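Local coordinates for peptidase, M20/M25/M40 family (PDB 4EWT), which probably hydrolyses the amide bond of N-acylated amino acids, as a manganese-binding amidohydrolase of the M20/M25/M40 peptidase family, at residues 79-84 / 99-104; 29-34 / 135-140; 174-179 / 305-310. All blocks are in the same frame, centred on the assembly; numbering follows the deposited sequence.

Contact 1 (79-84 / 99-104). With MN (manganese (II) ion), chain F; MN (manganese (II) ion), chain E.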
ATOM      1  N   PHE A  79      17.877   7.941 -39.701  1.00 32.43           N
ATOM      2  CA  PHE A  79      19.194   8.585 -39.622  1.00 33.71           C
ATOM      3  C   PHE A  79      19.447   9.594 -38.494  1.00 35.59           C
ATOM      4  O   PHE A  79      20.515  10.220 -38.462  1.00 37.08           O
ATOM      5  CB  PHE A  79      19.616   9.172 -40.977  1.00 34.16           C
ATOM      6  CG  PHE A  79      18.734  10.283 -41.491  1.00 35.04           C
ATOM      7  CD1 PHE A  79      18.964  11.608 -41.119  1.00 37.02           C
ATOM      8  CD2 PHE A  79      17.718  10.014 -42.406  1.00 33.50           C
ATOM      9  CE1 PHE A  79      18.176  12.642 -41.629  1.00 38.04           C
ATOM     10  CE2 PHE A  79      16.925  11.044 -42.926  1.00 35.09           C
ATOM     11  CZ  PHE A  79      17.154  12.361 -42.536  1.00 37.47           C
ATOM     12  N   ASP A  80      18.494   9.741 -37.576  1.00 35.21           N
ATOM     13  CA  ASP A  80      18.688  10.624 -36.422  1.00 37.62           C
ATOM     14  C   ASP A  80      19.528   9.952 -35.341  1.00 37.86           C
ATOM     15  O   ASP A  80      19.530   8.720 -35.212  1.00 36.59           O
ATOM     16  CB  ASP A  80      17.349  11.119 -35.839  1.00 37.59           C
ATOM     17  CG  ASP A  80      16.436   9.980 -35.380  1.00 36.14           C
ATOM     18  OD1 ASP A  80      16.463   8.873 -35.971  1.00 34.12           O
ATOM     19  OD2 ASP A  80      15.655  10.208 -34.430  1.00 37.20           O
ATOM     20  N   ALA A  81      20.243  10.770 -34.576  1.00 40.24           N
ATOM     21  CA  ALA A  81      21.058  10.294 -33.459  1.00 41.60           C
ATOM     22  C   ALA A  81      20.419  10.673 -32.117  1.00 42.71           C
ATOM     23  O   ALA A  81      19.298  11.175 -32.093  1.00 42.75           O
ATOM     24  CB  ALA A  81      22.465  10.845 -33.565  1.00 43.38           C
ATOM     25  N   LEU A  82      21.141  10.447 -31.017  1.00 44.46           N
ATOM     26  CA  LEU A  82      20.609  10.638 -29.658  1.00 45.65           C
ATOM     27  C   LEU A  82      21.450  11.606 -28.806  1.00 49.07           C
ATOM     28  O   LEU A  82      22.639  11.785 -29.081  1.00 51.06           O
ATOM     29  CB  LEU A  82      20.522   9.285 -28.949  1.00 44.26           C
ATOM     30  CG  LEU A  82      19.453   8.300 -29.414  1.00 41.68           C
ATOM     31  CD1 LEU A  82      19.917   6.874 -29.159  1.00 41.57           C
ATOM     32  CD2 LEU A  82      18.135   8.582 -28.715  1.00 41.43           C
ATOM     33  N   PRO A  83      20.835  12.230 -27.771  1.00 50.30           N
ATOM     34  CA  PRO A  83      21.569  13.115 -26.850  1.00 53.82           C
ATOM     35  C   PRO A  83      22.410  12.333 -25.826  1.00 54.67           C
ATOM     36  O   PRO A  83      22.072  12.292 -24.640  1.00 55.26           O
ATOM     37  CB  PRO A  83      20.448  13.896 -26.149  1.00 54.65           C
ATOM     38  CG  PRO A  83      19.283  12.954 -26.153  1.00 51.27           C
ATOM     39  CD  PRO A  83      19.387  12.211 -27.468  1.00 48.85           C
ATOM     40  N   ILE A  84      23.497  11.726 -26.299  1.00 54.87           N
ATOM     41  CA  ILE A  84      24.335  10.841 -25.488  1.00 55.73           C
ATOM     42  C   ILE A  84      25.814  11.131 -25.743  1.00 58.78           C
ATOM     43  O   ILE A  84      26.243  11.244 -26.896  1.00 58.34           O
ATOM     44  CB  ILE A  84      24.018   9.344 -25.796  1.00 52.73           C
ATOM     45  CG1 ILE A  84      22.621   8.966 -25.275  1.00 50.44           C
ATOM     46  CG2 ILE A  84      25.077   8.413 -25.208  1.00 54.13           C
ATOM     47  CD1 ILE A  84      21.972   7.838 -26.024  1.00 46.52           C
ATOM     48  N   VAL A  99      26.160  14.338 -28.456  1.00 59.79           N
ATOM     49  CA  VAL A  99      25.316  13.519 -29.329  1.00 55.71           C
ATOM     50  C   VAL A  99      26.097  12.360 -29.960  1.00 54.04           C
ATOM     51  O   VAL A  99      27.294  12.485 -30.223  1.00 55.79           O
ATOM     52  CB  VAL A  99      24.438  14.370 -30.335  1.00 55.13           C
ATOM     53  CG1 VAL A  99      24.981  15.765 -30.514  1.00 58.62           C
ATOM     54  CG2 VAL A  99      24.233  13.670 -31.685  1.00 52.07           C
ATOM     55  N   MET A 100      25.398  11.236 -30.150  1.00 50.55           N
ATOM     56  CA  MET A 100      25.975   9.957 -30.578  1.00 48.96           C
ATOM     57  C   MET A 100      24.954   9.089 -31.325  1.00 45.32           C
ATOM     58  O   MET A 100      23.785   9.009 -30.918  1.00 43.59           O
ATOM     59  CB  MET A 100      26.461   9.182 -29.347  1.00 50.10           C
ATOM     60  CG  MET A 100      26.917   7.754 -29.624  1.00 49.03           C
ATOM     61  SD  MET A 100      27.179   6.788 -28.122  1.00 50.12           S
ATOM     62  CE  MET A 100      27.775   5.266 -28.860  1.00 49.01           C
ATOM     63  N   HIS A 101      25.398   8.422 -32.393  1.00 44.19           N
ATOM     64  CA  HIS A 101      24.589   7.379 -33.035  1.00 41.60           C
ATOM     65  C   HIS A 101      24.604   6.094 -32.201  1.00 41.25           C
ATOM     66  O   HIS A 101      25.305   5.130 -32.539  1.00 41.53           O
ATOM     67  CB  HIS A 101      25.049   7.096 -34.466  1.00 40.93           C
ATOM     68  CG  HIS A 101      24.408   7.977 -35.492  1.00 40.72           C
ATOM     69  ND1 HIS A 101      23.059   7.928 -35.779  1.00 38.46           N
ATOM     70  CD2 HIS A 101      24.935   8.922 -36.308  1.00 41.42           C
ATOM     71  CE1 HIS A 101      22.781   8.810 -36.723  1.00 38.90           C
ATOM     72  NE2 HIS A 101      23.902   9.428 -37.058  1.00 41.33           N
ATOM     73  N   ALA A 102      23.819   6.102 -31.119  1.00 40.64           N
ATOM     74  CA  ALA A 102      23.790   5.016 -30.149  1.00 40.77           C
ATOM     75  C   ALA A 102      22.739   3.935 -30.440  1.00 38.59           C
ATOM     76  O   ALA A 102      22.476   3.089 -29.578  1.00 38.68           O
ATOM     77  CB  ALA A 102      23.595   5.586 -28.725  1.00 42.12           C
ATOM     78  N   CYS A 103      22.152   3.962 -31.640  1.00 36.57           N
ATOM     79  CA  CYS A 103      21.115   2.986 -32.039  1.00 34.96           C
ATOM     80  C   CYS A 103      21.366   2.374 -33.427  1.00 33.89           C
ATOM     81  O   CYS A 103      20.520   1.645 -33.954  1.00 33.00           O
ATOM     82  CB  CYS A 103      19.719   3.621 -31.986  1.00 33.59           C
ATOM     83  SG  CYS A 103      18.360   2.472 -31.615  1.00 33.96           S
ATOM     84  N   GLY A 104      22.521   2.682 -34.015  1.00 34.60           N
ATOM     85  CA  GLY A 104      22.945   2.075 -35.274  1.00 33.72           C
ATOM     86  C   GLY A 104      22.282   2.677 -36.498  1.00 32.38           C
ATOM     87  O   GLY A 104      22.306   2.078 -37.573  1.00 31.64           O
TER
HETATM   88 MN    MN F 402      16.764   2.751 -33.645  1.00 35.56          MN
HETATM   89 MN    MN E 401      16.798   3.973 -30.496  1.00 55.48          MN
HETATM   90  O   HOH W   1      15.036   3.701 -32.149  1.00 31.85           O
HETATM   91  O   HOH W   2      15.175   2.820 -35.248  1.00 36.08           O
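Leu82 and Met100 form a single antiparallel hydrogen-bonded pair, an isolated beta bridge joining two parts of the long loop between strand 72-78 and helix 105-120. Leu82 N to Met100 O and Met100 N to Leu82 O both measure 3.0 Å; the second bond lies in the carbonyl plane of Leu82, whereas Leu82 N stands 38° out of that of Met100. The buried part beside this bridge is close-packed. Ala81 CB sits over the centre of the His101 ring, 3.8 Å from its centroid, a CH-pi contact, while Phe79 O reaches the ring edge 3.2 Å from His101 CE1. Val99 adds a CA-H...O contact to Leu82 O.

Toward the partly exposed Ile84 the side chains meet more loosely, although Ile84 O still lies 3.2 Å from Met100 CB. The Ile84 CG2 branch reaches Met100 SD at 3.9 Å, the two side chains crossing obliquely, and its CD1 meets the methyl of Ala102, against which Leu82 CD1 also rests.

With Cys103 SG anti to the backbone N (chi1 -150°), the sulfur is 2.4 Å from the manganese held also by Glu139 and His362, and 2.6 Å from the manganese held by His105 and His164. One cysteine sulfur thus bridges the two manganese ions, so the segment pinned by the bridge leads, three residues after Met100, to a ligand common to both sites.

Contact 2 (29-34 / 135-140). With MN (manganese (II) ion), chain E.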
ATOM      1  N   LEU A  29      20.904  15.379 -33.725  1.00 51.78           N
ATOM      2  CA  LEU A  29      19.681  15.123 -32.966  1.00 50.91           C
ATOM      3  C   LEU A  29      18.427  15.101 -33.834  1.00 49.51           C
ATOM      4  O   LEU A  29      18.403  15.691 -34.921  1.00 49.88           O
ATOM      5  CB  LEU A  29      19.530  16.198 -31.879  1.00 53.63           C
ATOM      6  CG  LEU A  29      19.985  15.929 -30.443  1.00 54.58           C
ATOM      7  CD1 LEU A  29      20.861  14.701 -30.292  1.00 52.10           C
ATOM      8  CD2 LEU A  29      20.676  17.164 -29.886  1.00 59.56           C
ATOM      9  N   SER A  30      17.389  14.433 -33.327  1.00 47.97           N
ATOM     10  CA  SER A  30      16.070  14.404 -33.959  1.00 47.38           C
ATOM     11  C   SER A  30      15.535  15.822 -34.163  1.00 50.83           C
ATOM     12  O   SER A  30      15.590  16.645 -33.252  1.00 53.14           O
ATOM     13  CB  SER A  30      15.084  13.603 -33.106  1.00 45.70           C
ATOM     14  OG  SER A  30      15.595  12.327 -32.767  1.00 43.06           O
ATOM     15  N   PHE A  31      15.034  16.092 -35.367  1.00 51.60           N
ATOM     16  CA  PHE A  31      14.516  17.409 -35.771  1.00 55.33           C
ATOM     17  C   PHE A  31      15.602  18.480 -35.984  1.00 58.73           C
ATOM     18  O   PHE A  31      15.287  19.657 -36.181  1.00 62.16           O
ATOM     19  CB  PHE A  31      13.415  17.911 -34.822  1.00 56.78           C
ATOM     20  CG  PHE A  31      12.253  16.962 -34.676  1.00 54.74           C
ATOM     21  CD1 PHE A  31      11.314  16.820 -35.700  1.00 54.90           C
ATOM     22  CD2 PHE A  31      12.091  16.216 -33.513  1.00 53.31           C
ATOM     23  CE1 PHE A  31      10.235  15.945 -35.568  1.00 52.65           C
ATOM     24  CE2 PHE A  31      11.015  15.341 -33.368  1.00 51.31           C
ATOM     25  CZ  PHE A  31      10.084  15.206 -34.399  1.00 51.08           C
ATOM     26  N   HIS A  32      16.870  18.067 -35.950  1.00 58.28           N
ATOM     27  CA  HIS A  32      18.001  18.971 -36.213  1.00 61.62           C
ATOM     28  C   HIS A  32      19.067  18.309 -37.098  1.00 60.16           C
ATOM     29  O   HIS A  32      20.254  18.638 -37.016  1.00 62.18           O
ATOM     30  CB  HIS A  32      18.626  19.459 -34.903  1.00 64.05           C
ATOM     31  CG  HIS A  32      17.649  20.105 -33.970  1.00 66.36           C
ATOM     32  ND1 HIS A  32      17.327  21.444 -34.035  1.00 71.07           N
ATOM     33  CD2 HIS A  32      16.917  19.592 -32.953  1.00 65.04           C
ATOM     34  CE1 HIS A  32      16.441  21.729 -33.098  1.00 71.97           C
ATOM     35  NE2 HIS A  32      16.177  20.623 -32.425  1.00 68.89           N
ATOM     36  N   GLU A  33      18.632  17.385 -37.950  1.00 57.07           N
ATOM     37  CA  GLU A  33      19.548  16.598 -38.767  1.00 55.56           C
ATOM     38  C   GLU A  33      19.642  17.295 -40.140  1.00 57.06           C
ATOM     39  O   GLU A  33      19.196  16.777 -41.168  1.00 55.17           O
ATOM     40  CB  GLU A  33      19.110  15.119 -38.831  1.00 51.94           C
ATOM     41  CG  GLU A  33      17.655  14.870 -39.222  1.00 50.93           C
ATOM     42  CD  GLU A  33      16.671  15.043 -38.078  1.00 51.30           C
ATOM     43  OE1 GLU A  33      16.551  14.133 -37.228  1.00 49.81           O
ATOM     44  OE2 GLU A  33      15.987  16.082 -38.057  1.00 53.91           O
ATOM     45  N   ASP A  34      20.249  18.479 -40.119  1.00 60.59           N
ATOM     46  CA  ASP A  34      20.457  19.304 -41.306  1.00 63.15           C
ATOM     47  C   ASP A  34      21.591  18.780 -42.186  1.00 62.14           C
ATOM     48  O   ASP A  34      21.434  18.700 -43.404  1.00 61.54           O
ATOM     49  CB  ASP A  34      20.732  20.772 -40.911  1.00 67.83           C
ATOM     50  CG  ASP A  34      19.621  21.387 -40.043  1.00 69.93           C
ATOM     51  OD1 ASP A  34      18.772  20.645 -39.498  1.00 67.16           O
ATOM     52  OD2 ASP A  34      19.608  22.630 -39.895  1.00 74.52           O
ATOM     53  N   GLN A 135      14.641   8.258 -43.171  1.00 32.79           N
ATOM     54  CA  GLN A 135      13.775   8.890 -42.175  1.00 33.55           C
ATOM     55  C   GLN A 135      14.541   9.579 -41.047  1.00 34.30           C
ATOM     56  O   GLN A 135      15.407   8.968 -40.424  1.00 33.12           O
ATOM     57  CB  GLN A 135      12.811   7.851 -41.585  1.00 32.74           C
ATOM     58  CG  GLN A 135      11.694   8.427 -40.718  1.00 33.14           C
ATOM     59  CD  GLN A 135      11.158   7.421 -39.726  1.00 33.19           C
ATOM     60  OE1 GLN A 135      10.568   6.404 -40.100  1.00 31.84           O
ATOM     61  NE2 GLN A 135      11.367   7.693 -38.444  1.00 32.73           N
ATOM     62  N   PRO A 136      14.223  10.857 -40.783  1.00 36.62           N
ATOM     63  CA  PRO A 136      14.738  11.546 -39.607  1.00 38.20           C
ATOM     64  C   PRO A 136      13.840  11.302 -38.393  1.00 38.35           C
ATOM     65  O   PRO A 136      12.795  10.651 -38.511  1.00 37.51           O
ATOM     66  CB  PRO A 136      14.637  13.017 -40.012  1.00 40.77           C
ATOM     67  CG  PRO A 136      13.433  13.073 -40.863  1.00 41.03           C
ATOM     68  CD  PRO A 136      13.445  11.771 -41.640  1.00 38.46           C
ATOM     69  N   ALA A 137      14.264  11.811 -37.240  1.00 39.88           N
ATOM     70  CA  ALA A 137      13.374  12.024 -36.092  1.00 41.05           C
ATOM     71  C   ALA A 137      12.674  10.773 -35.542  1.00 39.39           C
ATOM     72  O   ALA A 137      11.603  10.876 -34.955  1.00 40.26           O
ATOM     73  CB  ALA A 137      12.338  13.110 -36.437  1.00 43.03           C
ATOM     74  N   GLU A 138      13.284   9.604 -35.716  1.00 38.09           N
ATOM     75  CA  GLU A 138      12.713   8.354 -35.203  1.00 37.02           C
ATOM     76  C   GLU A 138      12.648   8.341 -33.669  1.00 37.21           C
ATOM     77  O   GLU A 138      11.698   7.826 -33.089  1.00 37.12           O
ATOM     78  CB  GLU A 138      13.510   7.145 -35.728  1.00 35.44           C
ATOM     79  CG  GLU A 138      12.913   5.766 -35.400  1.00 36.21           C
ATOM     80  CD  GLU A 138      13.177   5.294 -33.969  1.00 37.92           C
ATOM     81  OE1 GLU A 138      14.260   5.610 -33.415  1.00 38.82           O
ATOM     82  OE2 GLU A 138      12.297   4.601 -33.402  1.00 36.67           O
ATOM     83  N   GLU A 139      13.649   8.933 -33.024  1.00 38.43           N
ATOM     84  CA  GLU A 139      13.880   8.748 -31.587  1.00 38.68           C
ATOM     85  C   GLU A 139      12.995   9.549 -30.638  1.00 39.95           C
ATOM     86  O   GLU A 139      12.778   9.139 -29.487  1.00 39.55           O
ATOM     87  CB  GLU A 139      15.352   9.013 -31.255  1.00 39.67           C
ATOM     88  CG  GLU A 139      16.311   8.018 -31.897  1.00 38.77           C
ATOM     89  CD  GLU A 139      16.267   6.636 -31.257  1.00 38.41           C
ATOM     90  OE1 GLU A 139      15.373   6.358 -30.426  1.00 37.43           O
ATOM     91  OE2 GLU A 139      17.139   5.809 -31.596  1.00 38.93           O
ATOM     92  N   VAL A 140      12.514  10.698 -31.103  1.00 41.37           N
ATOM     93  CA  VAL A 140      11.779  11.628 -30.240  1.00 43.11           C
ATOM     94  C   VAL A 140      10.374  11.878 -30.793  1.00 43.53           C
ATOM     95  O   VAL A 140      10.233  12.261 -31.951  1.00 43.61           O
ATOM     96  CB  VAL A 140      12.537  12.977 -30.065  1.00 45.66           C
ATOM     97  CG1 VAL A 140      11.881  13.836 -28.987  1.00 47.69           C
ATOM     98  CG2 VAL A 140      14.003  12.741 -29.730  1.00 45.24           C
TER
HETATM   99 MN    MN E 401      16.798   3.973 -30.496  1.00 55.48          MN
HETATM  100  O   HOH W   1      15.036   3.701 -32.149  1.00 31.85           O
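Phe31 and Ala137 meet where a type II beta turn, Leu29 to His32, packs against the metal-binding loop that follows strand 129-135 in the catalytic domain of this M20-family fold. The contacts of the Phe31 ring come first. Ala137 CB lies over one face, offset toward the rim and 3.7 Å from the centroid, a CH-pi contact; at the ring edge Val140 O approaches Phe31 CE2 to 3.5 Å. Ser30, the other middle residue of the turn, sets its CB 3.8 Å from Ala137 CA and rests against Val140 CG2, while its hydroxyl is engaged by Asp80.

Polar contact across the segments falls to Glu33. Its CG stands between the backbone N and the carbonyl carbon (chi1 51°) and the chain bends again at chi2, which brings the carboxylate over Pro136, Glu33 CD lying 3.5 Å from Pro136 CB. There Glu33 OE1 accepts a hydrogen bond from Ala137 N at 3.3 Å. The bond is long and bent, 136° at the hydrogen, and it arrives 53° out of the carboxylate plane. A weak, long ion pair with Arg58 gives Glu33 OE2 a further partner.

Metal coordination is the third kind of interaction. The Glu139 carboxylate meets its manganese unevenly, OE2 at 2.2 Å and OE1 at 2.8 Å.

Contact 3 (174-179 / 305-310)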
ATOM      1  N   VAL A 174      19.954 -13.157 -39.505  1.00 51.48           N
ATOM      2  CA  VAL A 174      18.849 -12.204 -39.451  1.00 49.37           C
ATOM      3  C   VAL A 174      17.661 -12.821 -38.725  1.00 47.88           C
ATOM      4  O   VAL A 174      17.454 -14.037 -38.783  1.00 48.30           O
ATOM      5  CB  VAL A 174      18.404 -11.717 -40.863  1.00 50.03           C
ATOM      6  CG1 VAL A 174      19.446 -10.791 -41.469  1.00 50.00           C
ATOM      7  CG2 VAL A 174      18.112 -12.888 -41.792  1.00 50.92           C
ATOM      8  N   TYR A 175      16.881 -11.970 -38.061  1.00 45.63           N
ATOM      9  CA  TYR A 175      15.808 -12.414 -37.174  1.00 43.79           C
ATOM     10  C   TYR A 175      14.457 -11.791 -37.523  1.00 42.43           C
ATOM     11  O   TYR A 175      14.384 -10.637 -37.969  1.00 41.97           O
ATOM     12  CB  TYR A 175      16.174 -12.115 -35.718  1.00 43.00           C
ATOM     13  CG  TYR A 175      17.537 -12.640 -35.305  1.00 43.84           C
ATOM     14  CD1 TYR A 175      17.692 -13.937 -34.806  1.00 44.83           C
ATOM     15  CD2 TYR A 175      18.671 -11.837 -35.411  1.00 44.63           C
ATOM     16  CE1 TYR A 175      18.949 -14.416 -34.421  1.00 46.01           C
ATOM     17  CE2 TYR A 175      19.928 -12.305 -35.038  1.00 45.87           C
ATOM     18  CZ  TYR A 175      20.062 -13.592 -34.544  1.00 46.91           C
ATOM     19  OH  TYR A 175      21.314 -14.045 -34.175  1.00 47.46           O
ATOM     20  N   TYR A 176      13.397 -12.569 -37.312  1.00 41.24           N
ATOM     21  CA  TYR A 176      12.037 -12.179 -37.687  1.00 40.28           C
ATOM     22  C   TYR A 176      10.964 -12.722 -36.729  1.00 39.01           C
ATOM     23  O   TYR A 176      11.197 -13.699 -36.010  1.00 39.28           O
ATOM     24  CB  TYR A 176      11.727 -12.646 -39.112  1.00 41.24           C
ATOM     25  CG  TYR A 176      11.360 -14.117 -39.238  1.00 42.54           C
ATOM     26  CD1 TYR A 176      10.025 -14.518 -39.348  1.00 42.09           C
ATOM     27  CD2 TYR A 176      12.347 -15.106 -39.258  1.00 43.65           C
ATOM     28  CE1 TYR A 176       9.681 -15.872 -39.474  1.00 42.92           C
ATOM     29  CE2 TYR A 176      12.015 -16.462 -39.383  1.00 44.52           C
ATOM     30  CZ  TYR A 176      10.684 -16.839 -39.492  1.00 44.26           C
ATOM     31  OH  TYR A 176      10.358 -18.180 -39.619  1.00 44.76           O
ATOM     32  N   ARG A 177       9.778 -12.141 -36.803  1.00 37.84           N
ATOM     33  CA  ARG A 177       8.615 -12.542 -36.046  1.00 36.76           C
ATOM     34  C   ARG A 177       7.345 -11.884 -36.567  1.00 36.29           C
ATOM     35  O   ARG A 177       7.259 -10.705 -36.617  1.00 35.70           O
ATOM     36  CB  ARG A 177       8.806 -12.205 -34.576  1.00 35.65           C
ATOM     37  CG  ARG A 177       7.613 -12.505 -33.762  1.00 34.81           C
ATOM     38  CD  ARG A 177       7.816 -12.182 -32.361  1.00 34.70           C
ATOM     39  NE  ARG A 177       7.208 -13.189 -31.549  1.00 34.72           N
ATOM     40  CZ  ARG A 177       5.945 -13.162 -31.209  1.00 33.57           C
ATOM     41  NH1 ARG A 177       5.166 -12.171 -31.586  1.00 32.56           N
ATOM     42  NH2 ARG A 177       5.475 -14.130 -30.476  1.00 35.16           N
ATOM     43  N   PRO A 178       6.360 -12.661 -36.965  1.00 36.09           N
ATOM     44  CA  PRO A 178       5.103 -12.069 -37.437  1.00 35.43           C
ATOM     45  C   PRO A 178       4.293 -11.546 -36.259  1.00 33.80           C
ATOM     46  O   PRO A 178       4.558 -11.915 -35.112  1.00 33.05           O
ATOM     47  CB  PRO A 178       4.374 -13.249 -38.096  1.00 36.40           C
ATOM     48  CG  PRO A 178       4.899 -14.460 -37.392  1.00 36.53           C
ATOM     49  CD  PRO A 178       6.340 -14.140 -37.038  1.00 37.01           C
ATOM     50  N   GLY A 179       3.318 -10.687 -36.540  1.00 32.94           N
ATOM     51  CA  GLY A 179       2.478 -10.126 -35.496  1.00 30.90           C
ATOM     52  C   GLY A 179       3.219  -9.048 -34.722  1.00 29.71           C
ATOM     53  O   GLY A 179       4.208  -8.487 -35.212  1.00 28.97           O
ATOM     54  N   GLU A 305       1.380 -12.322 -43.266  1.00 39.59           N
ATOM     55  CA  GLU A 305       1.575 -12.738 -44.672  1.00 42.03           C
ATOM     56  C   GLU A 305       2.919 -12.251 -45.212  1.00 42.16           C
ATOM     57  O   GLU A 305       3.731 -13.043 -45.697  1.00 42.90           O
ATOM     58  CB  GLU A 305       0.453 -12.208 -45.585  1.00 43.03           C
ATOM     59  CG  GLU A 305      -0.921 -12.825 -45.364  1.00 45.54           C
ATOM     60  CD  GLU A 305      -2.024 -12.084 -46.113  1.00 48.40           C
ATOM     61  OE1 GLU A 305      -2.893 -11.480 -45.436  1.00 48.49           O
ATOM     62  OE2 GLU A 305      -2.020 -12.101 -47.370  1.00 49.97           O
ATOM     63  N   PHE A 306       3.148 -10.943 -45.114  1.00 41.47           N
ATOM     64  CA  PHE A 306       4.363 -10.350 -45.660  1.00 41.65           C
ATOM     65  C   PHE A 306       5.611 -10.823 -44.917  1.00 40.79           C
ATOM     66  O   PHE A 306       6.595 -11.185 -45.555  1.00 41.52           O
ATOM     67  CB  PHE A 306       4.267  -8.819 -45.694  1.00 41.32           C
ATOM     68  CG  PHE A 306       5.446  -8.146 -46.346  1.00 41.72           C
ATOM     69  CD1 PHE A 306       5.788  -8.425 -47.662  1.00 43.33           C
ATOM     70  CD2 PHE A 306       6.204  -7.220 -45.640  1.00 40.85           C
ATOM     71  CE1 PHE A 306       6.871  -7.806 -48.268  1.00 43.92           C
ATOM     72  CE2 PHE A 306       7.290  -6.590 -46.235  1.00 42.04           C
ATOM     73  CZ  PHE A 306       7.627  -6.882 -47.552  1.00 43.09           C
ATOM     74  N   THR A 307       5.560 -10.853 -43.586  1.00 39.17           N
ATOM     75  CA  THR A 307       6.716 -11.271 -42.779  1.00 38.39           C
ATOM     76  C   THR A 307       7.126 -12.700 -43.075  1.00 39.96           C
ATOM     77  O   THR A 307       8.319 -12.993 -43.151  1.00 40.52           O
ATOM     78  CB  THR A 307       6.472 -11.122 -41.261  1.00 36.68           C
ATOM     79  OG1 THR A 307       6.127  -9.769 -40.964  1.00 34.28           O
ATOM     80  CG2 THR A 307       7.719 -11.504 -40.463  1.00 35.44           C
ATOM     81  N   GLU A 308       6.146 -13.590 -43.236  1.00 41.01           N
ATOM     82  CA  GLU A 308       6.453 -14.983 -43.565  1.00 42.86           C
ATOM     83  C   GLU A 308       7.007 -15.096 -44.974  1.00 44.11           C
ATOM     84  O   GLU A 308       7.946 -15.862 -45.218  1.00 45.15           O
ATOM     85  CB  GLU A 308       5.236 -15.897 -43.394  1.00 43.71           C
ATOM     86  CG  GLU A 308       5.603 -17.290 -42.877  1.00 46.33           C
ATOM     87  CD  GLU A 308       6.074 -17.271 -41.421  1.00 47.06           C
ATOM     88  OE1 GLU A 308       7.190 -17.765 -41.133  1.00 48.19           O
ATOM     89  OE2 GLU A 308       5.330 -16.753 -40.562  1.00 47.22           O
ATOM     90  N   TYR A 309       6.436 -14.327 -45.899  1.00 44.17           N
ATOM     91  CA  TYR A 309       7.007 -14.222 -47.232  1.00 45.36           C
ATOM     92  C   TYR A 309       8.485 -13.829 -47.157  1.00 45.45           C
ATOM     93  O   TYR A 309       9.315 -14.413 -47.846  1.00 46.84           O
ATOM     94  CB  TYR A 309       6.225 -13.223 -48.098  1.00 45.61           C
ATOM     95  CG  TYR A 309       7.000 -12.785 -49.314  1.00 46.70           C
ATOM     96  CD1 TYR A 309       6.995 -13.554 -50.476  1.00 47.67           C
ATOM     97  CD2 TYR A 309       7.765 -11.619 -49.294  1.00 45.85           C
ATOM     98  CE1 TYR A 309       7.716 -13.171 -51.584  1.00 49.40           C
ATOM     99  CE2 TYR A 309       8.494 -11.224 -50.402  1.00 46.85           C
ATOM    100  CZ  TYR A 309       8.461 -12.008 -51.542  1.00 48.76           C
ATOM    101  OH  TYR A 309       9.176 -11.640 -52.643  1.00 50.77           O
ATOM    102  N   VAL A 310       8.806 -12.846 -46.309  1.00 44.02           N
ATOM    103  CA  VAL A 310      10.178 -12.343 -46.186  1.00 44.02           C
ATOM    104  C   VAL A 310      11.139 -13.431 -45.698  1.00 44.68           C
ATOM    105  O   VAL A 310      12.220 -13.618 -46.264  1.00 45.68           O
ATOM    106  CB  VAL A 310      10.258 -11.072 -45.289  1.00 42.31           C
ATOM    107  CG1 VAL A 310      11.694 -10.775 -44.875  1.00 41.94           C
ATOM    108  CG2 VAL A 310       9.645  -9.876 -46.006  1.00 41.52           C
TER
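The chain at Pro178, just past the end of strand 173-176, runs beside helix 304-316, with Pro178 CA 5.6 Å from Thr307 CA. The arrangement belongs to a beta-alpha-beta crossover in the mixed sheet of the catalytic domain: strand 173-176 and its parallel neighbour 322-325 are joined through this helix, and the antiparallel sheet that includes strands 179-193 and 248-261 is inserted in the connection.

Thr307 carries the central contact. Its CG2, anti to the backbone N (chi1 -57° for OG1), is 3.9 Å from both Arg177 C and Pro178 N, so the methyl rests on the peptide link between those residues. The same methyl comes to the edge of the Tyr176 ring, 4.0 Å from CD1. The Thr307 hydroxyl hydrogen-bonds Asp303 O, four residues back and just before the helix.

Glu308 makes the second approach, on the more exposed side. Bent at chi2 (70°), it returns toward the strand and brings OE1 near the plane of the Tyr176 ring, 3.5 Å from CE1. Ring and carboxylate planes stand 76° apart, so the acid meets the ring at its edge and turned steeply to it. The Tyr176 hydroxyl has a weak hydrogen bond to Lys315, farther along the same helix.

Other neighbours place the contact. Met325 of strand 322-325 touches both Tyr176 and Pro178, and Arg177, pointing away from the helix, packs on Glu327 of the second subunit. The second oxygen of the bent acid reaches the proline ring, Glu308 OE2 lying 3.9 Å from Pro178 CG.

Contacts 1 and 2 build one site from separate loops, their centres about 9 Å apart. Contact 1 supplies Cys103 and contact 2 Glu139 to the same manganese, and both border water 1, which also bridges to the second metal. Asp80 of contact 1 joins them: its OD2 lies 2.7 Å from Ser30 OG and 2.8 Å from Glu139 N, probable hydrogen bonds to both segments of contact 2. Nearby, Phe79 CE1 packs 3.3 Å from Glu33 CG. Contact 3 stands apart, its centre about 27 Å from either of the others and its nearest atoms about 14 Å from contact 1, on the opposite side of the chain's centre.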